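Local coordinates for second substrate binding domain of putative amino acid ABC transporter (PDB 4OEN), which probably captures an amino acid outside the cell and hands it to an ABC transporter, using a two-lobed type II periplasmic-binding-protein fold, at residues A[14-19]-A[85-90]; A[40-45]-A[198-203]; A[53-58]-A[78-83]; A[122-127]-A[155-160]; A[136-139]-A[143-146]. All coordinates share one frame; numbering follows the deposited sequence.

Interaction 1 (A[14-19]-A[85-90])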
# COMPACT_ATOMS: atom_id res chain seq x y z
N ALA A 14 -3.98 -2.30 6.49
CA ALA A 14 -5.06 -2.16 5.51
C ALA A 14 -4.62 -1.18 4.44
O ALA A 14 -3.98 -0.17 4.76
CB ALA A 14 -6.35 -1.68 6.19
N PRO A 15 -4.97 -1.44 3.17
CA PRO A 15 -5.82 -2.51 2.63
C PRO A 15 -5.08 -3.78 2.21
O PRO A 15 -5.72 -4.66 1.66
CB PRO A 15 -6.43 -1.86 1.39
CG PRO A 15 -5.29 -0.99 0.88
CD PRO A 15 -4.63 -0.44 2.13
N PHE A 16 -3.78 -3.87 2.47
CA PHE A 16 -3.03 -5.06 2.06
C PHE A 16 -3.33 -6.29 2.92
O PHE A 16 -3.50 -7.39 2.40
CB PHE A 16 -1.53 -4.75 2.06
CG PHE A 16 -1.16 -3.67 1.10
CD1 PHE A 16 -1.01 -3.96 -0.25
CD2 PHE A 16 -1.03 -2.35 1.52
CE1 PHE A 16 -0.72 -2.97 -1.17
CE2 PHE A 16 -0.73 -1.35 0.61
CZ PHE A 16 -0.57 -1.66 -0.74
N VAL A 17 -3.42 -6.09 4.23
CA VAL A 17 -3.73 -7.21 5.11
C VAL A 17 -4.30 -6.63 6.39
O VAL A 17 -3.72 -5.70 6.98
CB VAL A 17 -2.49 -8.11 5.37
CG1 VAL A 17 -1.28 -7.30 5.88
CG2 VAL A 17 -2.83 -9.26 6.33
N PHE A 18 -5.45 -7.16 6.79
CA PHE A 18 -6.11 -6.71 8.00
C PHE A 18 -7.17 -7.72 8.42
O PHE A 18 -7.56 -8.60 7.64
CB PHE A 18 -6.73 -5.32 7.81
CG PHE A 18 -7.74 -5.24 6.69
CD1 PHE A 18 -9.10 -5.23 6.97
CD2 PHE A 18 -7.32 -5.18 5.36
CE1 PHE A 18 -10.03 -5.16 5.94
CE2 PHE A 18 -8.25 -5.11 4.33
CZ PHE A 18 -9.60 -5.10 4.62
N GLN A 19 -7.61 -7.61 9.66
CA GLN A 19 -8.63 -8.49 10.21
C GLN A 19 -10.04 -7.98 9.88
O GLN A 19 -10.35 -6.80 10.09
CB GLN A 19 -8.44 -8.61 11.73
CG GLN A 19 -8.86 -9.93 12.35
CD GLN A 19 -8.57 -9.98 13.84
OE1 GLN A 19 -7.97 -9.07 14.41
NE2 GLN A 19 -9.01 -11.05 14.49
N SER A 85 6.68 -6.38 -9.20
CA SER A 85 5.77 -5.53 -8.47
C SER A 85 4.32 -5.88 -8.76
O SER A 85 3.95 -6.06 -9.93
CB SER A 85 6.01 -4.06 -8.81
OG SER A 85 5.11 -3.22 -8.10
N TYR A 86 3.49 -5.95 -7.73
CA TYR A 86 2.06 -6.12 -7.95
C TYR A 86 1.28 -4.85 -7.65
O TYR A 86 0.06 -4.81 -7.81
CB TYR A 86 1.49 -7.29 -7.13
CG TYR A 86 1.57 -7.17 -5.62
CD1 TYR A 86 0.58 -6.51 -4.89
CD2 TYR A 86 2.61 -7.75 -4.93
CE1 TYR A 86 0.67 -6.42 -3.50
CE2 TYR A 86 2.70 -7.66 -3.53
CZ TYR A 86 1.71 -7.00 -2.83
OH TYR A 86 1.78 -6.90 -1.45
N TYR A 87 1.98 -3.80 -7.23
CA TYR A 87 1.31 -2.54 -6.92
C TYR A 87 2.31 -1.41 -6.84
O TYR A 87 3.28 -1.48 -6.08
CB TYR A 87 0.55 -2.65 -5.59
CG TYR A 87 -0.30 -1.43 -5.31
CD1 TYR A 87 -1.47 -1.21 -6.02
CD2 TYR A 87 0.07 -0.51 -4.34
CE1 TYR A 87 -2.25 -0.09 -5.77
CE2 TYR A 87 -0.71 0.61 -4.08
CZ TYR A 87 -1.87 0.81 -4.80
OH TYR A 87 -2.66 1.91 -4.57
N THR A 88 2.07 -0.36 -7.64
CA THR A 88 2.88 0.84 -7.56
C THR A 88 2.28 1.77 -6.54
O THR A 88 1.14 2.22 -6.71
CB THR A 88 2.98 1.56 -8.91
OG1 THR A 88 3.58 0.68 -9.87
CG2 THR A 88 3.84 2.83 -8.77
N ALA A 89 3.06 2.05 -5.50
CA ALA A 89 2.60 2.88 -4.39
C ALA A 89 2.83 4.34 -4.72
O ALA A 89 3.92 4.73 -5.11
CB ALA A 89 3.32 2.50 -3.12
N ASN A 90 1.77 5.13 -4.58
CA ASN A 90 1.83 6.56 -4.84
C ASN A 90 1.51 7.36 -3.60
O ASN A 90 0.84 6.86 -2.70
CB ASN A 90 0.83 6.98 -5.93
CG ASN A 90 1.05 6.29 -7.25
OD1 ASN A 90 2.17 6.21 -7.75
ND2 ASN A 90 -0.03 5.81 -7.85

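Interaction 2 (A[40-45]-A[198-203]). With SO4 (sulfate ion), chain C.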
# COMPACT_ATOMS: atom_id res chain seq x y z
N GLN A 40 -1.20 -21.70 -9.58
CA GLN A 40 0.09 -22.32 -9.81
C GLN A 40 0.20 -23.71 -9.20
O GLN A 40 1.21 -24.39 -9.38
CB GLN A 40 1.19 -21.42 -9.25
CG GLN A 40 1.34 -20.14 -10.02
CD GLN A 40 1.87 -20.37 -11.41
OE1 GLN A 40 2.98 -20.88 -11.58
NE2 GLN A 40 1.09 -20.01 -12.42
N GLY A 41 -0.83 -24.11 -8.47
CA GLY A 41 -0.90 -25.46 -7.94
C GLY A 41 0.06 -25.76 -6.80
O GLY A 41 0.52 -26.90 -6.67
N PHE A 42 0.36 -24.77 -5.98
CA PHE A 42 1.06 -25.07 -4.73
C PHE A 42 0.17 -24.77 -3.53
O PHE A 42 -0.84 -24.07 -3.64
CB PHE A 42 2.42 -24.35 -4.64
CG PHE A 42 2.36 -22.84 -4.69
CD1 PHE A 42 2.26 -22.08 -3.52
CD2 PHE A 42 2.50 -22.17 -5.90
CE1 PHE A 42 2.25 -20.69 -3.58
CE2 PHE A 42 2.50 -20.79 -5.97
CZ PHE A 42 2.37 -20.04 -4.81
N GLU A 43 0.52 -25.36 -2.40
CA GLU A 43 -0.21 -25.15 -1.15
C GLU A 43 0.52 -24.14 -0.29
O GLU A 43 1.75 -24.05 -0.32
CB GLU A 43 -0.37 -26.47 -0.39
CG GLU A 43 -1.35 -27.44 -1.01
CD GLU A 43 -1.76 -28.54 -0.05
OE1 GLU A 43 -1.10 -28.70 0.99
OE2 GLU A 43 -2.75 -29.25 -0.35
N ILE A 44 -0.25 -23.37 0.48
CA ILE A 44 0.34 -22.42 1.41
C ILE A 44 -0.30 -22.51 2.77
O ILE A 44 -1.45 -22.94 2.91
CB ILE A 44 0.22 -20.97 0.92
CG1 ILE A 44 -1.25 -20.61 0.70
CG2 ILE A 44 1.06 -20.73 -0.34
CD1 ILE A 44 -1.48 -19.16 0.24
N GLU A 45 0.47 -22.12 3.77
CA GLU A 45 -0.05 -21.82 5.09
C GLU A 45 0.30 -20.37 5.33
O GLU A 45 1.45 -19.98 5.19
CB GLU A 45 0.57 -22.70 6.17
CG GLU A 45 0.13 -22.30 7.57
CD GLU A 45 1.06 -22.81 8.65
OE1 GLU A 45 2.13 -23.36 8.30
OE2 GLU A 45 0.72 -22.67 9.85
N ILE A 198 9.36 -17.66 -6.23
CA ILE A 198 9.35 -16.38 -6.95
C ILE A 198 8.89 -16.59 -8.39
O ILE A 198 8.06 -15.83 -8.91
CB ILE A 198 10.74 -15.71 -6.94
CG1 ILE A 198 11.10 -15.23 -5.53
CG2 ILE A 198 10.80 -14.56 -7.95
CD1 ILE A 198 10.12 -14.16 -4.97
N GLU A 199 9.42 -17.63 -9.04
CA GLU A 199 9.04 -17.97 -10.40
C GLU A 199 7.53 -18.18 -10.52
O GLU A 199 6.88 -17.62 -11.41
CB GLU A 199 9.77 -19.22 -10.88
CG GLU A 199 11.28 -19.07 -11.02
CD GLU A 199 11.98 -20.35 -11.49
OE1 GLU A 199 11.31 -21.21 -12.10
OE2 GLU A 199 13.19 -20.49 -11.22
N MET A 200 6.97 -18.97 -9.62
CA MET A 200 5.53 -19.23 -9.63
C MET A 200 4.71 -18.00 -9.25
O MET A 200 3.61 -17.79 -9.78
CB MET A 200 5.19 -20.40 -8.71
CG MET A 200 5.71 -21.72 -9.25
SD MET A 200 5.16 -23.14 -8.31
CE MET A 200 5.96 -22.83 -6.73
N PHE A 201 5.22 -17.18 -8.34
CA PHE A 201 4.48 -15.98 -7.99
C PHE A 201 4.36 -15.09 -9.22
O PHE A 201 3.28 -14.59 -9.53
CB PHE A 201 5.14 -15.21 -6.85
CG PHE A 201 4.35 -13.98 -6.42
CD1 PHE A 201 3.48 -14.04 -5.33
CD2 PHE A 201 4.47 -12.79 -7.11
CE1 PHE A 201 2.76 -12.92 -4.94
CE2 PHE A 201 3.75 -11.67 -6.73
CZ PHE A 201 2.88 -11.73 -5.64
N ASN A 202 5.47 -14.89 -9.91
CA ASN A 202 5.46 -14.02 -11.08
C ASN A 202 4.57 -14.57 -12.18
O ASN A 202 3.89 -13.81 -12.86
CB ASN A 202 6.88 -13.81 -11.60
CG ASN A 202 7.72 -12.95 -10.68
OD1 ASN A 202 7.20 -12.24 -9.82
ND2 ASN A 202 9.03 -13.00 -10.86
N ASN A 203 4.60 -15.89 -12.39
CA ASN A 203 3.75 -16.50 -13.40
C ASN A 203 2.28 -16.41 -13.02
O ASN A 203 1.42 -16.15 -13.87
CB ASN A 203 4.14 -17.95 -13.63
CG ASN A 203 5.46 -18.08 -14.36
OD1 ASN A 203 5.92 -17.13 -15.00
ND2 ASN A 203 6.07 -19.25 -14.28
S SO4 C . 1.67 -21.21 -16.07
O1 SO4 C . 0.52 -21.83 -15.40
O2 SO4 C . 1.39 -21.09 -17.50
O3 SO4 C . 1.92 -19.90 -15.50
O4 SO4 C . 2.84 -22.06 -15.88
O HOH W 1 4.67 -21.38 -13.55

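Interaction 3 (A[53-58]-A[78-83])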
# COMPACT_ATOMS: atom_id res chain seq x y z
N ALA A 53 8.27 -9.55 12.54
CA ALA A 53 8.36 -10.97 12.87
C ALA A 53 8.35 -11.83 11.60
O ALA A 53 9.02 -12.86 11.55
CB ALA A 53 7.22 -11.37 13.79
N ALA A 54 7.59 -11.39 10.61
CA ALA A 54 7.56 -12.04 9.29
C ALA A 54 8.93 -11.96 8.60
O ALA A 54 9.41 -12.94 8.03
CB ALA A 54 6.49 -11.41 8.41
N ILE A 55 9.54 -10.79 8.66
CA ILE A 55 10.91 -10.60 8.18
C ILE A 55 11.87 -11.60 8.83
O ILE A 55 12.62 -12.30 8.15
CB ILE A 55 11.41 -9.16 8.45
CG1 ILE A 55 10.57 -8.14 7.68
CG2 ILE A 55 12.90 -9.02 8.10
CD1 ILE A 55 10.77 -8.16 6.19
N SER A 56 11.83 -11.65 10.17
CA SER A 56 12.66 -12.59 10.93
C SER A 56 12.48 -14.04 10.50
O SER A 56 13.47 -14.77 10.34
CB SER A 56 12.36 -12.48 12.43
OG SER A 56 12.86 -11.28 12.98
N ALA A 57 11.23 -14.45 10.35
CA ALA A 57 10.92 -15.85 10.08
C ALA A 57 11.46 -16.26 8.71
O ALA A 57 12.05 -17.32 8.57
CB ALA A 57 9.41 -16.10 10.18
N VAL A 58 11.29 -15.38 7.72
CA VAL A 58 11.81 -15.66 6.38
C VAL A 58 13.34 -15.72 6.40
O VAL A 58 13.94 -16.63 5.84
CB VAL A 58 11.32 -14.60 5.35
CG1 VAL A 58 12.10 -14.72 4.04
CG2 VAL A 58 9.82 -14.76 5.09
N ALA A 78 19.48 -6.69 -0.29
CA ALA A 78 20.67 -7.33 0.24
C ALA A 78 20.36 -8.69 0.86
O ALA A 78 21.22 -9.57 0.89
CB ALA A 78 21.34 -6.42 1.27
N THR A 79 19.15 -8.86 1.37
CA THR A 79 18.80 -10.11 2.04
C THR A 79 17.52 -10.75 1.51
O THR A 79 17.20 -11.87 1.90
CB THR A 79 18.66 -9.89 3.57
OG1 THR A 79 17.71 -8.84 3.81
CG2 THR A 79 20.00 -9.49 4.19
N PHE A 80 16.82 -10.05 0.63
CA PHE A 80 15.59 -10.59 0.03
C PHE A 80 15.67 -10.60 -1.49
O PHE A 80 16.26 -9.72 -2.10
CB PHE A 80 14.37 -9.75 0.42
CG PHE A 80 13.93 -9.89 1.85
CD1 PHE A 80 13.10 -10.93 2.23
CD2 PHE A 80 14.32 -8.96 2.80
CE1 PHE A 80 12.68 -11.07 3.54
CE2 PHE A 80 13.89 -9.09 4.13
CZ PHE A 80 13.06 -10.15 4.49
N ASP A 81 15.02 -11.59 -2.10
CA ASP A 81 14.74 -11.58 -3.53
C ASP A 81 13.26 -11.26 -3.71
O ASP A 81 12.41 -11.90 -3.11
CB ASP A 81 15.07 -12.92 -4.19
CG ASP A 81 16.57 -13.21 -4.26
OD1 ASP A 81 17.38 -12.26 -4.25
OD2 ASP A 81 16.93 -14.40 -4.33
N PHE A 82 12.97 -10.27 -4.54
CA PHE A 82 11.61 -9.81 -4.73
C PHE A 82 10.98 -10.38 -5.98
O PHE A 82 11.68 -10.64 -6.98
CB PHE A 82 11.58 -8.28 -4.80
CG PHE A 82 11.76 -7.60 -3.47
CD1 PHE A 82 10.70 -7.49 -2.57
CD2 PHE A 82 12.98 -7.00 -3.14
CE1 PHE A 82 10.86 -6.83 -1.35
CE2 PHE A 82 13.14 -6.35 -1.93
CZ PHE A 82 12.08 -6.26 -1.04
N SER A 83 9.67 -10.54 -5.94
CA SER A 83 8.86 -10.78 -7.12
C SER A 83 8.75 -9.52 -7.97
O SER A 83 9.19 -8.43 -7.58
CB SER A 83 7.46 -11.22 -6.74
OG SER A 83 6.71 -10.11 -6.23

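Interaction 4 (A[122-127]-A[155-160])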
# COMPACT_ATOMS: atom_id res chain seq x y z
N THR A 122 7.68 14.34 2.45
CA THR A 122 8.83 14.61 1.61
C THR A 122 8.40 15.28 0.29
O THR A 122 8.94 16.31 -0.10
CB THR A 122 9.58 13.32 1.30
OG1 THR A 122 9.88 12.63 2.54
CG2 THR A 122 10.85 13.60 0.53
N PHE A 123 7.41 14.69 -0.36
CA PHE A 123 6.91 15.27 -1.61
C PHE A 123 6.43 16.70 -1.38
O PHE A 123 6.82 17.62 -2.10
CB PHE A 123 5.78 14.40 -2.20
CG PHE A 123 5.14 14.99 -3.43
CD1 PHE A 123 5.66 14.73 -4.68
CD2 PHE A 123 4.04 15.81 -3.32
CE1 PHE A 123 5.06 15.28 -5.81
CE2 PHE A 123 3.45 16.37 -4.43
CZ PHE A 123 3.95 16.09 -5.68
N LEU A 124 5.59 16.91 -0.37
CA LEU A 124 5.01 18.23 -0.17
C LEU A 124 6.10 19.25 0.15
O LEU A 124 6.04 20.40 -0.27
CB LEU A 124 4.00 18.23 0.97
CG LEU A 124 2.58 17.76 0.74
CD1 LEU A 124 1.81 18.06 2.00
CD2 LEU A 124 1.96 18.51 -0.45
N THR A 125 7.08 18.82 0.92
CA THR A 125 8.11 19.75 1.36
C THR A 125 8.98 20.15 0.19
O THR A 125 9.34 21.31 0.05
CB THR A 125 8.96 19.15 2.49
OG1 THR A 125 8.09 18.83 3.58
CG2 THR A 125 9.99 20.15 2.94
N GLU A 126 9.29 19.18 -0.67
CA GLU A 126 10.12 19.43 -1.84
C GLU A 126 9.42 20.28 -2.88
O GLU A 126 10.09 20.95 -3.67
CB GLU A 126 10.56 18.11 -2.47
CG GLU A 126 11.60 17.35 -1.63
CD GLU A 126 13.01 17.92 -1.72
OE1 GLU A 126 13.17 19.07 -2.19
OE2 GLU A 126 13.96 17.21 -1.33
N ASN A 127 8.09 20.26 -2.91
CA ASN A 127 7.36 21.01 -3.93
C ASN A 127 6.71 22.30 -3.43
O ASN A 127 5.98 22.97 -4.16
CB ASN A 127 6.31 20.11 -4.56
CG ASN A 127 6.92 19.11 -5.51
OD1 ASN A 127 7.22 19.44 -6.65
ND2 ASN A 127 7.15 17.89 -5.03
N ALA A 155 -6.63 20.52 2.12
CA ALA A 155 -6.28 19.28 1.45
C ALA A 155 -5.36 18.49 2.34
O ALA A 155 -4.82 19.04 3.33
CB ALA A 155 -5.60 19.55 0.10
N VAL A 156 -5.20 17.20 2.02
CA VAL A 156 -4.17 16.38 2.64
C VAL A 156 -3.35 15.72 1.55
O VAL A 156 -3.78 15.61 0.40
CB VAL A 156 -4.75 15.26 3.53
CG1 VAL A 156 -5.65 15.83 4.61
CG2 VAL A 156 -5.52 14.23 2.67
N MET A 157 -2.15 15.29 1.91
CA MET A 157 -1.34 14.41 1.06
C MET A 157 -1.14 13.11 1.83
O MET A 157 -0.70 13.15 2.97
CB MET A 157 0.00 15.07 0.73
CG MET A 157 0.69 14.51 -0.50
SD MET A 157 0.06 15.30 -1.99
CE MET A 157 0.78 14.27 -3.28
N ASP A 158 -1.45 11.97 1.22
CA ASP A 158 -1.36 10.68 1.94
C ASP A 158 -1.04 9.55 0.98
O ASP A 158 -1.01 9.73 -0.23
CB ASP A 158 -2.68 10.40 2.66
CG ASP A 158 -2.54 9.51 3.91
OD1 ASP A 158 -1.48 8.88 4.19
OD2 ASP A 158 -3.56 9.42 4.63
N ASP A 159 -0.83 8.36 1.53
CA ASP A 159 -0.61 7.18 0.72
C ASP A 159 -1.86 6.86 -0.09
O ASP A 159 -2.97 6.78 0.48
CB ASP A 159 -0.27 5.98 1.61
CG ASP A 159 1.06 6.15 2.30
OD1 ASP A 159 2.05 6.41 1.59
OD2 ASP A 159 1.11 6.01 3.55
N GLU A 160 -1.68 6.65 -1.38
CA GLU A 160 -2.82 6.38 -2.25
C GLU A 160 -3.64 5.13 -1.85
O GLU A 160 -4.86 5.22 -1.80
CB GLU A 160 -2.38 6.27 -3.72
CG GLU A 160 -3.52 5.79 -4.60
CD GLU A 160 -3.25 5.95 -6.08
OE1 GLU A 160 -2.41 6.80 -6.47
OE2 GLU A 160 -3.91 5.21 -6.86

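Interaction 5 (A[136-139]-A[143-146])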
# COMPACT_ATOMS: atom_id res chain seq x y z
N LYS A 136 0.62 22.01 7.00
CA LYS A 136 0.35 21.76 8.41
C LYS A 136 0.67 20.30 8.69
O LYS A 136 0.15 19.40 8.03
CB LYS A 136 -1.09 22.10 8.78
CG LYS A 136 -1.39 21.87 10.25
CD LYS A 136 -2.73 22.46 10.65
CE LYS A 136 -3.04 22.18 12.12
NZ LYS A 136 -1.96 22.67 13.02
N THR A 137 1.54 20.08 9.66
CA THR A 137 2.04 18.75 9.97
C THR A 137 1.31 18.11 11.13
O THR A 137 1.08 18.75 12.17
CB THR A 137 3.53 18.84 10.27
OG1 THR A 137 4.16 19.53 9.19
CG2 THR A 137 4.14 17.45 10.45
N PHE A 138 0.96 16.84 10.95
CA PHE A 138 0.24 16.08 11.95
C PHE A 138 0.99 14.84 12.41
O PHE A 138 1.70 14.20 11.65
CB PHE A 138 -1.13 15.67 11.41
CG PHE A 138 -2.02 16.81 11.12
CD1 PHE A 138 -2.90 17.28 12.09
CD2 PHE A 138 -1.99 17.45 9.89
CE1 PHE A 138 -3.74 18.33 11.82
CE2 PHE A 138 -2.82 18.52 9.63
CZ PHE A 138 -3.70 18.95 10.58
N ALA A 139 0.78 14.50 13.68
CA ALA A 139 1.45 13.35 14.28
C ALA A 139 0.71 12.05 13.98
O ALA A 139 1.29 10.98 14.02
CB ALA A 139 1.56 13.55 15.76
N SER A 143 -6.02 13.04 13.45
CA SER A 143 -6.01 14.47 13.68
C SER A 143 -6.03 15.18 12.34
O SER A 143 -6.72 16.18 12.16
CB SER A 143 -4.78 14.88 14.49
OG SER A 143 -4.83 16.25 14.83
N MET A 144 -5.27 14.64 11.39
CA MET A 144 -5.19 15.23 10.07
C MET A 144 -6.54 15.23 9.36
O MET A 144 -6.94 16.25 8.80
CB MET A 144 -4.16 14.49 9.22
CG MET A 144 -4.00 15.12 7.83
SD MET A 144 -2.68 14.35 6.86
CE MET A 144 -3.41 12.76 6.45
N TYR A 145 -7.22 14.09 9.37
CA TYR A 145 -8.51 14.03 8.67
C TYR A 145 -9.61 14.78 9.43
O TYR A 145 -10.56 15.27 8.81
CB TYR A 145 -8.89 12.56 8.40
CG TYR A 145 -8.09 12.00 7.24
CD1 TYR A 145 -8.39 12.37 5.93
CD2 TYR A 145 -7.01 11.15 7.45
CE1 TYR A 145 -7.66 11.89 4.87
CE2 TYR A 145 -6.26 10.66 6.38
CZ TYR A 145 -6.59 11.04 5.09
OH TYR A 145 -5.86 10.57 4.02
N ASP A 146 -9.47 14.93 10.74
CA ASP A 146 -10.38 15.78 11.50
C ASP A 146 -10.25 17.22 11.03
O ASP A 146 -11.24 17.92 10.83
CB ASP A 146 -10.11 15.68 13.00
CG ASP A 146 -10.62 14.39 13.60
OD1 ASP A 146 -11.23 13.59 12.86
OD2 ASP A 146 -10.43 14.20 14.82

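Interaction 1 (A[14-19]-A[85-90])
Tyr86 and Tyr87, side by side in the chain, both meet the ring of Phe16. Just ahead of them, Ser85 closes an ST turn: its OG accepts from the backbone N of Tyr87. Tyr86 brings the para end of its ring near Phe16, with OH 4.2 Å from Phe16 CD1. Tyrosine suits this buried spot because its ring packs against apolar neighbours while OH also makes a weak hydrogen bond to Asp29. The larger meeting is with Tyr87, whose ring is carried off the strand toward Phe16 by having CG anti to the backbone N (chi1 -173°). The edge of Phe16 is directed at the face of Tyr87 in an offset edge-to-face pair, the planes 71° apart and the centroids 5.7 Å apart. Phe16 CZ makes the closest touch, 3.8 Å from Tyr87 CD2. Phenylalanine, wholly apolar, offers CD1 and CE1 to Tyr86 and CZ to Tyr87. The contact is largely buried near the centre of the chain, where strand 87-96 runs from one lobe toward the other, paired with antiparallel strand 180-190. Pro161 of helix 160-168 touches both Phe16 and Tyr87, helix 28-40 reaches Phe16 and Tyr86, and helix 213-222 packs on both tyrosines.

Interaction 2 (A[40-45]-A[198-203])
A Met-aromatic contact joins Met200 of helix 195-210 to Phe42, and Gln40 lies alongside the same methionine, fastening the helix against the end of helix 28-40 and the approach to strand 44-47 in one alpha/beta lobe. Met200 SD sits 4.8 Å from the Phe42 ring centroid, oblique to the ring, and its methyl CE comes within 3.6 Å of Phe42 CD2. The flexible thioether is bent at its last torsion (chi3 -64°), which brings CE up to the ring. Gln40 can be followed outward. Its CB lies near Met200 CB. CG rests against the backbone, 3.3 Å from Met200 O. CD faces both that carbonyl and Asn203 CB, 4.0 Å from the latter. OE1 packs beside Met200 CA and also accepts a hydrogen bond from a water at 2.6 Å; this water accepts from Asn203 ND2 and donates to sulfate O4. Glutamine therefore suits a place that needs an aliphatic stem over a helix and a polar head beyond it, toward the water and the sulfate, and the short amide of Asn203 reaches the same water from the helix side. The sulfate, probably taken up from the crystallisation liquor, is also held by Asn207. The Gln40 amide grips it through a nearly straight bond: NE2 donates to O3 over 3.2 Å, with an angle of 165° at the hydrogen.

Interaction 3 (A[53-58]-A[78-83])
Apolar packing accounts for the whole meeting of Phe80 with Ile55 and Val58. The end of the phenylalanine ring reaches helix 51-60 where these two branched side chains, one helical turn apart, present their methyls. In the conformer described, one of two deposited for Ile55, its CD1 comes 3.5 Å from Phe80 CZ, arriving obliquely. Its other branch, CG2, stands at the ring edge and in the ring plane, 3.8 Å from the same CZ. In this conformer, and so with some doubt, Ile55 touches the end of the ring with both branches, whereas Val58 meets the neighbouring corner: CG1 lies 3.7 Å from Phe80 CE1. Val58 CG1 takes the position anti to the backbone N (chi1 168°), and that rotation brings this methyl to the ring. A long flat ring suits the place of Phe80, since it bridges from a strand to a helix whose backbone stays well away, the closest CA atoms, those of Val58 and Phe80, being 9.0 Å apart. Within the strand segment a further apolar touch occurs, as Phe80 CB rests over one face of Phe82, offset toward the rim.

Hydrogen bonds frame the contact without entering it. Gln59 NE2 is bonded to Thr79 O, tying the helix to the approach of the strand, and backbone bonds pair Asp81 with Val189. Ile66 of strand 65-66 also touches Ile55, Val58 and Phe80, so three elements share one apolar layer. This is a helix laid on a mixed beta-sheet, as in the alpha/beta lobes of type II periplasmic binding proteins.

Interaction 4 (A[122-127]-A[155-160])
The carbonyl oxygen of Phe123, a residue whose ring packs on Met157, receives two donors from Asn127 at the end of helix 119-126. Asn127 ND2 gives the sounder bond, 3.0 Å long with an angle of 162° at the hydrogen, while the Asn127 backbone N adds a weak one. This ND2 comes tilted from the carbonyl plane and also lies over one face of the Phe123 ring, toward the rim, so one amide nitrogen just past the last helical turn serves carbonyl and ring of the same residue. On the strand side stands a Met-aromatic contact, part of the helix-on-sheet packing of an alpha/beta lobe. Met157 projects from strand 155-159, and in the conformer described, one of two deposited, its chain bends at chi2 (84°), which turns the sulfur and methyl toward the Phe123 ring. SD is 5.2 Å from the Phe123 centroid, oblique to the ring. Leu124 takes the inner half of the methionine: its CG and CD1 lie against Met157 CB, and CD2 is 4.0 Å from SD. Leucine, with its forked end, can thus line the stem while the phenylalanine receives the tip; methionine is supple enough to follow both. Strand 87-96 flanks the site, with Thr91 touching Met157. In this conformer Met157 CE sits equally near two ring carbons, 3.6 Å from both Phe123 CD2 and Phe123 CE2.

Interaction 5 (A[136-139]-A[143-146])
The ring of Phe138 carries the backbone of Met144 on one face and the hydroxyl of Ser143 at its edge. Met144 CA stands almost exactly over the ring centre, 3.6 Å from the centroid and 10° off the normal, which makes a CH-pi contact. At the edge, near the ring plane, Ser143 OG comes 3.5 Å from Phe138 CD1. The start of the helix therefore lies across the phenylalanine with its main chain, and close approach is possible because the flat ring offers no branch to hold the helix off.

The side chain of Met144 extends the contact. Its CB is 3.7 Å from Phe138 CG, and its CG lies equally near Phe138 CD2. Met144 CG is anti to the backbone N (chi1 -177°) and the next torsion is extended as well, which lays the stem past the ring until it bends at chi3. The sulfur ends in a Met-aromatic relation with the ring, 5.3 Å from the centroid and oblique to it. On its other side the same side chain meets strand 155-159, CG against Val156 and CE near Asp158; a long unbranched chain suits a residue shared by two strands. Serine is small enough to sit beside the ring at the first turn, where its backbone N is hydrogen-bonded to Asp140 OD1.

Strand 134-138, helix 141-150 and strand 155-159 follow one another, and both strands run parallel to strand 111-115, which lies between them in the sheet. Phe138 thus seats the connecting helix of a beta-alpha-beta crossover, a building unit of this alpha/beta lobe.

Overall arrangement
The five contacts trace the two-lobed fold. Interactions 2 and 3 belong to one lobe, where Ser83 packs against Phe201 and Asn202; interactions 4 and 5 belong to the other, their centres about 12 Å apart and joined by a probable hydrogen bond of 2.6 Å between Asp158 OD2 and Tyr145 OH. Interaction 1 lies near the chain centre, its centre about 19 Å from those of interactions 2 and 4, and touches both: Tyr86 packs on Phe201, and Asn90 O probably bonds Glu160 N. Strands 87-96 and 180-190 link the lobes, consistent with the family's hinge beside the substrate cleft. The sulfate belongs to interaction 2, whose centre is about 21 Å from the chain's.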